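Local coordinates for DSBA-like thioredoxin domain-containing protein (Nitrosomonas europaea, PDB 2IN3) that probably acts as a thiol-disulfide oxidoreductase of the DsbA family, in the FrnE-like subfamily, and is a putative protein disulfide isomerase, at residues A[15-20]-A[89-94]; A[63-68]-A[83-88]; A[78-83]-A[124-129]; A[116-121]-A[133-138]. All blocks are in the same frame, centred on the assembly; numbering follows the deposited sequence.

How the contacts relate
Contact 1 ties the helical part of a thioredoxin-type fold to the start of helix 19-35, where C18 and C21 form a probable CxxC motif; contacts 2 to 4 join parts of the helical region to each other. Contact 1 sets the turn between strand 9-14 and helix 19-35 against the loop before helix 94-106. The two segments of contact 2 lie, in sequence, between those of contact 1; contact 3 crosses the other three, and contact 4 follows contact 1 in series. Centres of contacts 2 and 3 are about 9 Å apart, those of contacts 2 and 4 about 19 Å. Loop 76-93 serves contacts 1, 2 and 3, and contact 1, which holds C18, touches all the others.

Contact 1 of 4, residues A[15-20]-A[89-94]; sequences DPMCSW and FIYDTE. With PO4 (phosphate ion), chain B.
The selenomethionine M17 reaches across to loop 89-94 and lays its terminal methyl over the ring of Y91, an example of a selenoether chain packing on an aromatic face. M17 CE stands 4.0 Å from the centroid of the Y91 ring and 12° off its normal, a CH-pi contact, whereas SE meets the same ring obliquely. The bend at chi3 (81°) turns the methyl away from the line of the chain, and this also brings M17 CE to the edge of the F89 ring, 3.8 Å from F89 CZ. M17 SE lies against the backbone of the loop, 3.6 Å from D92 O.

Y91 adds a polar contact. Its hydroxyl donates to the carbonyl oxygen of M17, which lies in the plane of the ring; the separation of Y91 OH and M17 O, 2.5 Å, is unusually short and its exact value doubtful. One aromatic residue thus meets both the backbone and the side chain of M17.

T93 contributes its CB and methyl. T93 CB lies 3.2 Å from D15 OD2, and CG2 packs on M17 CB. The other carboxylate oxygen, D15 OD1, closes an Asx turn by accepting from M17 N at 2.7 Å through its anti lone pair. A water donates both to D15 OD1 and to T93 O, bridging the two segments.

C18, at the N-cap of helix 19-35, belongs to a probable thioredoxin-type CxxC motif; next to it S19 N and OG donate to O3 of a phosphate ion, probably from the crystallisation liquor. Helix 111-123 meets the contact through F122, which touches M17 and F89, while helix 94-106 brings C97 against D15 and P16.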
# COMPACT_ATOMS: atom_id res chain seq x y z
N ASP A 15 0.22 -3.23 -0.48
CA ASP A 15 -0.86 -3.27 -1.43
C ASP A 15 -2.10 -2.72 -0.72
O ASP A 15 -2.38 -3.15 0.41
CB ASP A 15 -1.11 -4.74 -1.81
CG ASP A 15 -2.11 -4.88 -2.93
OD1 ASP A 15 -3.29 -4.49 -2.74
OD2 ASP A 15 -1.72 -5.37 -4.03
N PRO A 16 -2.83 -1.79 -1.36
CA PRO A 16 -4.06 -1.21 -0.79
C PRO A 16 -5.12 -2.26 -0.40
O PRO A 16 -5.97 -1.98 0.46
CB PRO A 16 -4.64 -0.40 -1.97
CG PRO A 16 -3.54 -0.17 -2.88
CD PRO A 16 -2.56 -1.28 -2.72
N MSE A 17 -5.11 -3.43 -1.04
CA MSE A 17 -6.06 -4.52 -0.68
C MSE A 17 -5.47 -5.62 0.19
O MSE A 17 -5.97 -6.73 0.20
CB MSE A 17 -6.72 -5.13 -1.93
CG MSE A 17 -7.52 -4.08 -2.70
SE MSE A 17 -7.95 -4.61 -4.51
CE MSE A 17 -9.49 -5.77 -4.19
N CYS A 18 -4.44 -5.26 0.94
CA CYS A 18 -3.86 -6.08 1.99
C CYS A 18 -4.32 -5.53 3.36
O CYS A 18 -4.11 -4.36 3.66
CB CYS A 18 -2.34 -6.03 1.85
SG CYS A 18 -1.46 -6.66 3.31
N SER A 19 -5.01 -6.37 4.15
CA SER A 19 -5.69 -5.89 5.36
C SER A 19 -4.70 -5.48 6.44
O SER A 19 -4.92 -4.50 7.11
CB SER A 19 -6.72 -6.89 5.88
OG SER A 19 -6.14 -8.15 6.21
N TRP A 20 -3.62 -6.23 6.61
CA TRP A 20 -2.59 -5.83 7.58
C TRP A 20 -1.87 -4.54 7.19
O TRP A 20 -1.32 -3.84 8.07
CB TRP A 20 -1.60 -6.95 7.88
CG TRP A 20 -2.16 -7.93 8.89
CD1 TRP A 20 -2.63 -9.19 8.65
CD2 TRP A 20 -2.33 -7.70 10.29
NE1 TRP A 20 -3.06 -9.77 9.82
CE2 TRP A 20 -2.87 -8.88 10.85
CE3 TRP A 20 -2.06 -6.61 11.13
CZ2 TRP A 20 -3.19 -8.99 12.21
CZ3 TRP A 20 -2.37 -6.73 12.49
CH2 TRP A 20 -2.92 -7.91 13.01
N PHE A 89 -17.43 -11.17 -6.45
CA PHE A 89 -16.38 -10.20 -6.32
C PHE A 89 -15.06 -10.79 -6.81
O PHE A 89 -14.72 -11.94 -6.48
CB PHE A 89 -16.23 -9.71 -4.88
CG PHE A 89 -15.19 -8.66 -4.71
CD1 PHE A 89 -15.42 -7.35 -5.15
CD2 PHE A 89 -13.95 -8.98 -4.16
CE1 PHE A 89 -14.43 -6.37 -5.02
CE2 PHE A 89 -12.95 -8.02 -4.03
CZ PHE A 89 -13.19 -6.72 -4.45
N ILE A 90 -14.33 -10.01 -7.61
CA ILE A 90 -13.06 -10.44 -8.17
C ILE A 90 -11.95 -9.65 -7.46
O ILE A 90 -11.91 -8.41 -7.52
CB ILE A 90 -13.01 -10.26 -9.70
CG1 ILE A 90 -14.09 -11.12 -10.37
CG2 ILE A 90 -11.61 -10.59 -10.25
CD1 ILE A 90 -14.13 -11.02 -11.88
N TYR A 91 -11.05 -10.37 -6.80
CA TYR A 91 -10.03 -9.76 -5.96
C TYR A 91 -8.77 -9.37 -6.77
O TYR A 91 -7.68 -9.92 -6.56
CB TYR A 91 -9.71 -10.71 -4.78
CG TYR A 91 -9.31 -9.97 -3.53
CD1 TYR A 91 -10.20 -9.82 -2.46
CD2 TYR A 91 -8.03 -9.40 -3.41
CE1 TYR A 91 -9.83 -9.12 -1.31
CE2 TYR A 91 -7.66 -8.70 -2.27
CZ TYR A 91 -8.56 -8.56 -1.23
OH TYR A 91 -8.17 -7.87 -0.12
N ASP A 92 -8.94 -8.43 -7.70
CA ASP A 92 -7.85 -7.96 -8.57
C ASP A 92 -7.13 -6.75 -7.97
O ASP A 92 -7.67 -5.63 -7.97
CB ASP A 92 -8.37 -7.61 -9.98
CG ASP A 92 -7.24 -7.18 -10.93
OD1 ASP A 92 -6.05 -7.42 -10.62
OD2 ASP A 92 -7.55 -6.61 -12.01
N THR A 93 -5.93 -6.98 -7.47
CA THR A 93 -5.19 -5.94 -6.76
C THR A 93 -4.36 -5.02 -7.69
O THR A 93 -3.87 -3.98 -7.26
CB THR A 93 -4.28 -6.52 -5.65
OG1 THR A 93 -3.31 -7.37 -6.24
CG2 THR A 93 -5.07 -7.38 -4.62
N GLU A 94 -4.24 -5.37 -8.97
CA GLU A 94 -3.35 -4.60 -9.85
C GLU A 94 -3.79 -3.16 -10.14
O GLU A 94 -2.93 -2.26 -10.14
CB GLU A 94 -3.01 -5.38 -11.15
CG GLU A 94 -1.95 -4.73 -12.02
CD GLU A 94 -2.51 -3.68 -12.95
OE1 GLU A 94 -3.74 -3.69 -13.15
OE2 GLU A 94 -1.73 -2.86 -13.50
P PO4 B . -5.24 -10.30 3.48
O1 PO4 B . -6.08 -11.53 3.63
O2 PO4 B . -4.50 -10.25 2.16
O3 PO4 B . -6.11 -9.09 3.65
O4 PO4 B . -4.15 -10.39 4.55
O HOH W 1 -5.00 -3.45 -4.56

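Contact 2 of 4, residues A[63-68]-A[83-88]; sequences QILHHW and NALPEG. With PO4 (phosphate ion), chain B.
This is an apolar contact between one face of helix 58-75 and the loop that packs against it on the way to helix 94-106, within the helical part of the DsbA-like domain. No hydrogen bond crosses it; I64, L65 and W68 of the helix receive A84 and L85 of the loop, and it illustrates how a chain without regular structure can be fixed to a helix by two apolar side chains, an alanine and a leucine.

L85 has the larger area buried by the helix. Its methyl enters among three helix residues: L85 CD1 lies 3.8 Å from I64 CG2 and 3.9 Å from W68 CZ2. With CG of L85 anti to its own carbonyl carbon (chi1 -58°), the branched end is directed at the helix, meeting I64 nearly at right angles and coming at W68 from the opposite direction. A84 fills the adjoining place: A84 CB is 3.7 Å from W68 CZ3 and also touches L65 CD2. Both loop residues approach the indole obliquely. L65 CD2 itself lies 3.8 Å above the plane of the W68 ring, offset toward the rim, so the leucine and the indole present a joint surface to the loop.

H67, on another side of the helix, donates from ND1 to phosphate oxygen O1 at 2.9 Å and 167°. The ion, probably from the crystallisation liquor, sits at the edge of the imidazole and is shared with S19 of helix 19-35.

R61, one turn before L65, bonds to the carbonyl oxygens of A84 and L85. Beyond the contact F79 stacks on W68 while Y123, ending helix 111-123, meets it edge-to-face.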
# COMPACT_ATOMS: atom_id res chain seq x y z
N GLN A 63 -10.92 -16.89 4.96
CA GLN A 63 -9.56 -16.59 5.44
C GLN A 63 -9.34 -15.10 5.49
O GLN A 63 -8.81 -14.58 6.46
CB GLN A 63 -8.50 -17.24 4.56
CG GLN A 63 -8.50 -18.73 4.64
CD GLN A 63 -7.48 -19.38 3.73
OE1 GLN A 63 -7.39 -19.08 2.53
NE2 GLN A 63 -6.73 -20.32 4.29
N ILE A 64 -9.74 -14.41 4.43
CA ILE A 64 -9.52 -12.97 4.34
C ILE A 64 -10.30 -12.25 5.45
O ILE A 64 -9.76 -11.38 6.15
CB ILE A 64 -9.90 -12.43 2.92
CG1 ILE A 64 -8.92 -12.97 1.86
CG2 ILE A 64 -9.95 -10.89 2.91
CD1 ILE A 64 -9.43 -12.86 0.41
N LEU A 65 -11.55 -12.65 5.64
CA LEU A 65 -12.37 -12.01 6.67
C LEU A 65 -11.81 -12.25 8.08
O LEU A 65 -11.92 -11.39 8.94
CB LEU A 65 -13.82 -12.51 6.57
CG LEU A 65 -14.55 -12.06 5.29
CD1 LEU A 65 -15.92 -12.70 5.26
CD2 LEU A 65 -14.64 -10.52 5.16
N HIS A 66 -11.20 -13.42 8.32
CA HIS A 66 -10.56 -13.66 9.60
C HIS A 66 -9.42 -12.64 9.78
O HIS A 66 -9.25 -12.10 10.88
CB HIS A 66 -10.02 -15.08 9.72
CG HIS A 66 -9.14 -15.29 10.91
ND1 HIS A 66 -9.59 -15.12 12.21
CD2 HIS A 66 -7.82 -15.61 11.00
CE1 HIS A 66 -8.59 -15.35 13.04
NE2 HIS A 66 -7.51 -15.64 12.34
N HIS A 67 -8.66 -12.39 8.70
CA HIS A 67 -7.60 -11.37 8.75
C HIS A 67 -8.18 -9.99 9.10
O HIS A 67 -7.62 -9.30 9.94
CB HIS A 67 -6.76 -11.32 7.45
CG HIS A 67 -5.89 -12.53 7.26
ND1 HIS A 67 -5.35 -12.89 6.05
CD2 HIS A 67 -5.51 -13.48 8.14
CE1 HIS A 67 -4.67 -14.02 6.19
NE2 HIS A 67 -4.75 -14.40 7.45
N TRP A 68 -9.30 -9.62 8.49
CA TRP A 68 -9.94 -8.34 8.77
C TRP A 68 -10.32 -8.22 10.25
O TRP A 68 -10.01 -7.24 10.91
CB TRP A 68 -11.21 -8.15 7.94
CG TRP A 68 -11.04 -7.96 6.47
CD1 TRP A 68 -9.92 -8.29 5.70
CD2 TRP A 68 -12.03 -7.48 5.57
NE1 TRP A 68 -10.18 -8.01 4.38
CE2 TRP A 68 -11.45 -7.50 4.27
CE3 TRP A 68 -13.34 -7.01 5.72
CZ2 TRP A 68 -12.14 -7.06 3.13
CZ3 TRP A 68 -14.04 -6.57 4.58
CH2 TRP A 68 -13.44 -6.62 3.29
N ASN A 83 -22.26 -7.53 4.57
CA ASN A 83 -22.15 -7.78 3.13
C ASN A 83 -20.76 -7.62 2.49
O ASN A 83 -20.66 -7.39 1.29
CB ASN A 83 -23.23 -7.02 2.35
CG ASN A 83 -24.63 -7.46 2.74
OD1 ASN A 83 -25.21 -6.95 3.70
ND2 ASN A 83 -25.17 -8.43 2.01
N ALA A 84 -19.71 -7.76 3.30
CA ALA A 84 -18.32 -7.78 2.83
C ALA A 84 -18.10 -8.83 1.74
O ALA A 84 -18.67 -9.93 1.78
CB ALA A 84 -17.36 -8.03 4.00
N LEU A 85 -17.26 -8.46 0.77
CA LEU A 85 -16.81 -9.39 -0.27
C LEU A 85 -17.94 -10.28 -0.81
O LEU A 85 -17.89 -11.50 -0.61
CB LEU A 85 -15.64 -10.24 0.25
CG LEU A 85 -14.41 -9.45 0.73
CD1 LEU A 85 -13.40 -10.33 1.47
CD2 LEU A 85 -13.73 -8.73 -0.42
N PRO A 86 -18.94 -9.69 -1.50
CA PRO A 86 -20.10 -10.45 -1.98
C PRO A 86 -19.67 -11.46 -3.02
O PRO A 86 -18.64 -11.26 -3.67
CB PRO A 86 -20.99 -9.39 -2.67
CG PRO A 86 -20.35 -8.07 -2.44
CD PRO A 86 -18.96 -8.28 -1.94
N GLU A 87 -20.43 -12.53 -3.19
CA GLU A 87 -20.03 -13.55 -4.16
C GLU A 87 -20.07 -12.95 -5.57
O GLU A 87 -21.00 -12.22 -5.94
CB GLU A 87 -20.87 -14.85 -4.02
CG GLU A 87 -22.01 -15.02 -4.98
CD GLU A 87 -21.59 -15.66 -6.31
OE1 GLU A 87 -20.37 -15.76 -6.58
OE2 GLU A 87 -22.49 -16.06 -7.10
N GLY A 88 -19.03 -13.24 -6.34
CA GLY A 88 -18.89 -12.67 -7.66
C GLY A 88 -17.80 -11.64 -7.64
O GLY A 88 -17.27 -11.27 -8.69
P PO4 B . -5.24 -10.30 3.48
O1 PO4 B . -6.08 -11.53 3.63
O2 PO4 B . -4.50 -10.25 2.16
O3 PO4 B . -6.11 -9.09 3.65
O4 PO4 B . -4.15 -10.39 4.55

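Contact 3 of 4, residues A[78-83]-A[124-129]; sequences PFTFEN and VGQEDV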
# COMPACT_ATOMS: atom_id res chain seq x y z
N PRO A 78 -10.92 0.50 10.96
CA PRO A 78 -12.32 0.10 10.70
C PRO A 78 -12.47 -0.82 9.48
O PRO A 78 -11.71 -0.74 8.51
CB PRO A 78 -13.00 1.46 10.46
CG PRO A 78 -11.89 2.32 9.85
CD PRO A 78 -10.64 1.90 10.56
N PHE A 79 -13.49 -1.69 9.53
CA PHE A 79 -13.92 -2.51 8.39
C PHE A 79 -15.44 -2.57 8.44
O PHE A 79 -16.00 -2.59 9.52
CB PHE A 79 -13.40 -3.96 8.49
CG PHE A 79 -11.90 -4.11 8.43
CD1 PHE A 79 -11.27 -4.51 7.24
CD2 PHE A 79 -11.12 -3.92 9.57
CE1 PHE A 79 -9.90 -4.70 7.17
CE2 PHE A 79 -9.73 -4.07 9.51
CZ PHE A 79 -9.11 -4.45 8.33
N THR A 80 -16.08 -2.59 7.28
CA THR A 80 -17.52 -2.84 7.19
C THR A 80 -17.72 -4.30 6.86
O THR A 80 -17.38 -4.75 5.77
CB THR A 80 -18.19 -1.96 6.14
OG1 THR A 80 -17.81 -0.61 6.38
CG2 THR A 80 -19.71 -2.08 6.22
N PHE A 81 -18.20 -5.06 7.84
CA PHE A 81 -18.27 -6.49 7.71
C PHE A 81 -19.57 -6.91 7.05
O PHE A 81 -19.62 -7.93 6.38
CB PHE A 81 -18.10 -7.17 9.07
CG PHE A 81 -16.71 -7.12 9.59
CD1 PHE A 81 -15.74 -7.95 9.08
CD2 PHE A 81 -16.36 -6.21 10.58
CE1 PHE A 81 -14.44 -7.89 9.56
CE2 PHE A 81 -15.05 -6.16 11.05
CZ PHE A 81 -14.10 -6.99 10.54
N GLU A 82 -20.61 -6.11 7.26
CA GLU A 82 -21.94 -6.40 6.70
C GLU A 82 -21.85 -6.42 5.17
O GLU A 82 -21.41 -5.45 4.56
CB GLU A 82 -22.96 -5.37 7.17
CG GLU A 82 -23.32 -5.42 8.66
CD GLU A 82 -22.18 -4.93 9.58
OE1 GLU A 82 -21.32 -4.12 9.13
OE2 GLU A 82 -22.15 -5.38 10.75
N ASN A 83 -22.26 -7.53 4.57
CA ASN A 83 -22.15 -7.78 3.13
C ASN A 83 -20.76 -7.62 2.49
O ASN A 83 -20.66 -7.39 1.29
CB ASN A 83 -23.23 -7.02 2.35
CG ASN A 83 -24.63 -7.46 2.74
OD1 ASN A 83 -25.21 -6.95 3.70
ND2 ASN A 83 -25.17 -8.43 2.01
N VAL A 124 -13.95 0.14 4.27
CA VAL A 124 -15.08 0.78 4.93
C VAL A 124 -16.17 1.06 3.91
O VAL A 124 -17.32 0.69 4.13
CB VAL A 124 -14.64 2.08 5.66
CG1 VAL A 124 -15.82 2.77 6.39
CG2 VAL A 124 -13.47 1.77 6.63
N GLY A 125 -15.80 1.68 2.80
CA GLY A 125 -16.78 2.11 1.80
C GLY A 125 -17.37 0.94 1.02
O GLY A 125 -18.43 1.07 0.42
N GLN A 126 -16.66 -0.20 1.03
CA GLN A 126 -17.03 -1.38 0.22
C GLN A 126 -17.05 -1.06 -1.27
O GLN A 126 -17.89 -1.57 -2.04
CB GLN A 126 -18.38 -1.96 0.68
CG GLN A 126 -18.36 -2.34 2.13
CD GLN A 126 -19.52 -3.19 2.54
OE1 GLN A 126 -20.66 -2.86 2.27
NE2 GLN A 126 -19.24 -4.30 3.21
N GLU A 127 -16.16 -0.16 -1.68
CA GLU A 127 -16.14 0.27 -3.06
C GLU A 127 -15.22 -0.65 -3.84
O GLU A 127 -14.28 -1.21 -3.27
CB GLU A 127 -15.66 1.71 -3.16
CG GLU A 127 -16.51 2.67 -2.38
CD GLU A 127 -16.13 4.11 -2.62
OE1 GLU A 127 -15.38 4.39 -3.58
OE2 GLU A 127 -16.56 4.97 -1.84
N ASP A 128 -15.52 -0.84 -5.12
CA ASP A 128 -14.72 -1.70 -5.96
C ASP A 128 -13.54 -0.89 -6.47
O ASP A 128 -13.59 -0.29 -7.55
CB ASP A 128 -15.55 -2.29 -7.10
CG ASP A 128 -14.81 -3.41 -7.84
OD1 ASP A 128 -13.65 -3.72 -7.49
OD2 ASP A 128 -15.41 -3.97 -8.79
N VAL A 129 -12.48 -0.89 -5.67
CA VAL A 129 -11.28 -0.10 -5.95
C VAL A 129 -10.40 -0.68 -7.06
O VAL A 129 -9.38 -0.08 -7.44
CB VAL A 129 -10.46 0.20 -4.66
CG1 VAL A 129 -11.33 0.96 -3.67
CG2 VAL A 129 -9.91 -1.08 -4.03
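The side-chain nitrogen of Q126 is held by two carbonyl groups of loop 78-83. Q126 NE2 donates to E82 O at 2.8 Å with an N-H...O angle of 157°; the acceptor lies close to the amide plane of Q126, although the nitrogen is tilted 32° from the carbonyl plane of E82. The second bond, from Q126 NE2 to T80 O at 3.2 Å, is weak and bent. Two main-chain acceptors on the same nitrogen would help fix the rotation of the amide, an instance of a side chain serving as a brace between two loops.

Q126 can reach them because its chain is extended beyond CG. It crosses T80 at about a right angle, and T80 CG2 lies 3.8 Å from the amide carbon CD of Q126.

T80 makes a separate bond. Its hydroxyl oxygen, T80 OG1, donates to V124 O at 2.6 Å, in the carbonyl plane and on a lone pair. Here OG1 is anti to the carbonyl carbon of its own residue (chi1 -51°), which leaves the methyl for Q126. Next to this bond, V124 CG2 packs against the ring of P78, 3.6 Å from its CG, forming the apolar end of an otherwise polar surface contact.

Loop 78-83 follows helix 58-75, and F79 packs back on it through V71 and H72. The partner segment leaves helix 111-123 and leads to helix 132-141, with V129 resting on I118 and I134 of those two helices.

Contact 4 of 4, residues A[116-121]-A[133-138]; sequences AAIQRA and AILKKL. With EDO (1,2-ethanediol), chain C.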
# COMPACT_ATOMS: atom_id res chain seq x y z
N ALA A 116 -4.02 5.48 1.18
CA ALA A 116 -4.92 5.39 2.36
C ALA A 116 -6.37 5.58 1.91
O ALA A 116 -7.25 4.87 2.38
CB ALA A 116 -4.55 6.44 3.43
N ALA A 117 -6.61 6.52 0.99
CA ALA A 117 -7.95 6.79 0.47
C ALA A 117 -8.54 5.53 -0.19
O ALA A 117 -9.72 5.25 0.01
CB ALA A 117 -7.95 8.00 -0.52
N ILE A 118 -7.73 4.79 -0.94
CA ILE A 118 -8.15 3.51 -1.56
C ILE A 118 -8.51 2.48 -0.48
O ILE A 118 -9.57 1.86 -0.53
CB ILE A 118 -7.04 2.91 -2.46
CG1 ILE A 118 -6.81 3.82 -3.71
CG2 ILE A 118 -7.39 1.49 -2.86
CD1 ILE A 118 -5.55 3.42 -4.47
N GLN A 119 -7.67 2.36 0.54
CA GLN A 119 -7.91 1.38 1.60
C GLN A 119 -9.22 1.65 2.34
O GLN A 119 -9.97 0.73 2.68
CB GLN A 119 -6.73 1.38 2.58
CG GLN A 119 -5.42 0.93 1.93
CD GLN A 119 -4.53 0.30 2.96
OE1 GLN A 119 -3.98 0.99 3.79
NE2 GLN A 119 -4.42 -1.03 2.93
N ARG A 120 -9.49 2.92 2.61
CA ARG A 120 -10.70 3.28 3.33
C ARG A 120 -11.93 3.02 2.44
O ARG A 120 -12.96 2.52 2.93
CB ARG A 120 -10.65 4.73 3.80
CG ARG A 120 -11.74 5.11 4.76
CD ARG A 120 -11.66 6.62 5.07
NE ARG A 120 -10.41 7.00 5.74
CZ ARG A 120 -9.38 7.62 5.15
NH1 ARG A 120 -9.41 7.96 3.85
NH2 ARG A 120 -8.30 7.91 5.87
N ALA A 121 -11.79 3.34 1.15
CA ALA A 121 -12.90 3.20 0.22
C ALA A 121 -13.27 1.73 0.08
O ALA A 121 -14.43 1.39 -0.11
CB ALA A 121 -12.56 3.81 -1.12
N ALA A 133 -13.37 4.11 -12.37
CA ALA A 133 -14.41 5.03 -11.93
C ALA A 133 -14.22 5.37 -10.46
O ALA A 133 -14.26 6.54 -10.06
CB ALA A 133 -15.81 4.44 -12.19
N ILE A 134 -13.96 4.34 -9.66
CA ILE A 134 -13.69 4.53 -8.25
C ILE A 134 -12.38 5.27 -7.99
O ILE A 134 -12.35 6.25 -7.22
CB ILE A 134 -13.77 3.17 -7.48
CG1 ILE A 134 -15.15 2.51 -7.69
CG2 ILE A 134 -13.44 3.36 -6.00
CD1 ILE A 134 -16.33 3.35 -7.21
N LEU A 135 -11.30 4.82 -8.64
CA LEU A 135 -9.97 5.39 -8.43
C LEU A 135 -9.87 6.89 -8.78
O LEU A 135 -9.25 7.66 -8.04
CB LEU A 135 -8.91 4.57 -9.17
CG LEU A 135 -8.71 3.12 -8.66
CD1 LEU A 135 -7.81 2.31 -9.60
CD2 LEU A 135 -8.18 3.08 -7.20
N LYS A 136 -10.46 7.29 -9.91
CA LYS A 136 -10.40 8.69 -10.36
C LYS A 136 -11.15 9.63 -9.41
O LYS A 136 -10.74 10.78 -9.17
CB LYS A 136 -10.89 8.83 -11.82
CG LYS A 136 -12.39 8.67 -12.00
CD LYS A 136 -12.77 8.72 -13.48
CE LYS A 136 -14.29 8.65 -13.69
NZ LYS A 136 -14.56 8.31 -15.13
N LYS A 137 -12.24 9.14 -8.84
CA LYS A 137 -12.98 9.88 -7.84
C LYS A 137 -12.09 10.17 -6.61
O LYS A 137 -12.07 11.30 -6.11
CB LYS A 137 -14.24 9.11 -7.47
CG LYS A 137 -15.23 9.84 -6.59
CD LYS A 137 -16.51 9.02 -6.43
CE LYS A 137 -16.27 7.72 -5.63
NZ LYS A 137 -17.55 7.01 -5.27
N LEU A 138 -11.33 9.17 -6.15
CA LEU A 138 -10.44 9.34 -5.02
C LEU A 138 -9.33 10.35 -5.29
O LEU A 138 -8.98 11.17 -4.41
CB LEU A 138 -9.89 7.97 -4.52
CG LEU A 138 -10.96 6.97 -4.04
CD1 LEU A 138 -10.36 5.60 -3.73
CD2 LEU A 138 -11.67 7.50 -2.82
C1 EDO C . -10.33 6.10 9.57
O1 EDO C . -10.64 5.61 8.27
C2 EDO C . -8.84 6.37 9.67
O2 EDO C . -8.38 6.89 8.42
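Helices 111-123 and 132-141 are two consecutive helices joined by a loop in the helical part of the DsbA-like domain, and residues 116-121 and 133-138 are where they pack. The short segments approach to 10.2 Å between axes and cross steeply, with their N-to-C directions at 128° and so partly opposed. In L138 the pair offers a worked example of a large residue of one helix settling on a partner's small ones.

The interactions across the pair are all apolar. L138 lies at the centre, directed at the backbone of the other helix: L138 CD1 is 3.7 Å from I118 CA and 3.8 Å from A117 O. With CG anti to its own carbonyl carbon (chi1 -61°), the leucine enters the shallow surface left by two alanines one turn apart. L138 CD1 is 3.9 Å from A121 CB, while CD2 meets A117 CB more loosely. A second apolar pairing joins L135 CD2 to the end of I118.

Around this core, L135 also touches F149 and F153 of helix 146-154, and I118 reaches A96 and V100 of helix 94-106, so the interface continues into a larger helical cluster.

No hydrogen bond crosses between the segments. Elsewhere on helix 111-123, R120 binds a 1,2-ethanediol molecule, probably from the crystallisation liquor: R120 NE donates to O1 of the diol at 2.9 Å, and R120 NH2 meets its O2 at 2.7 Å with an N-H...O angle of 167°.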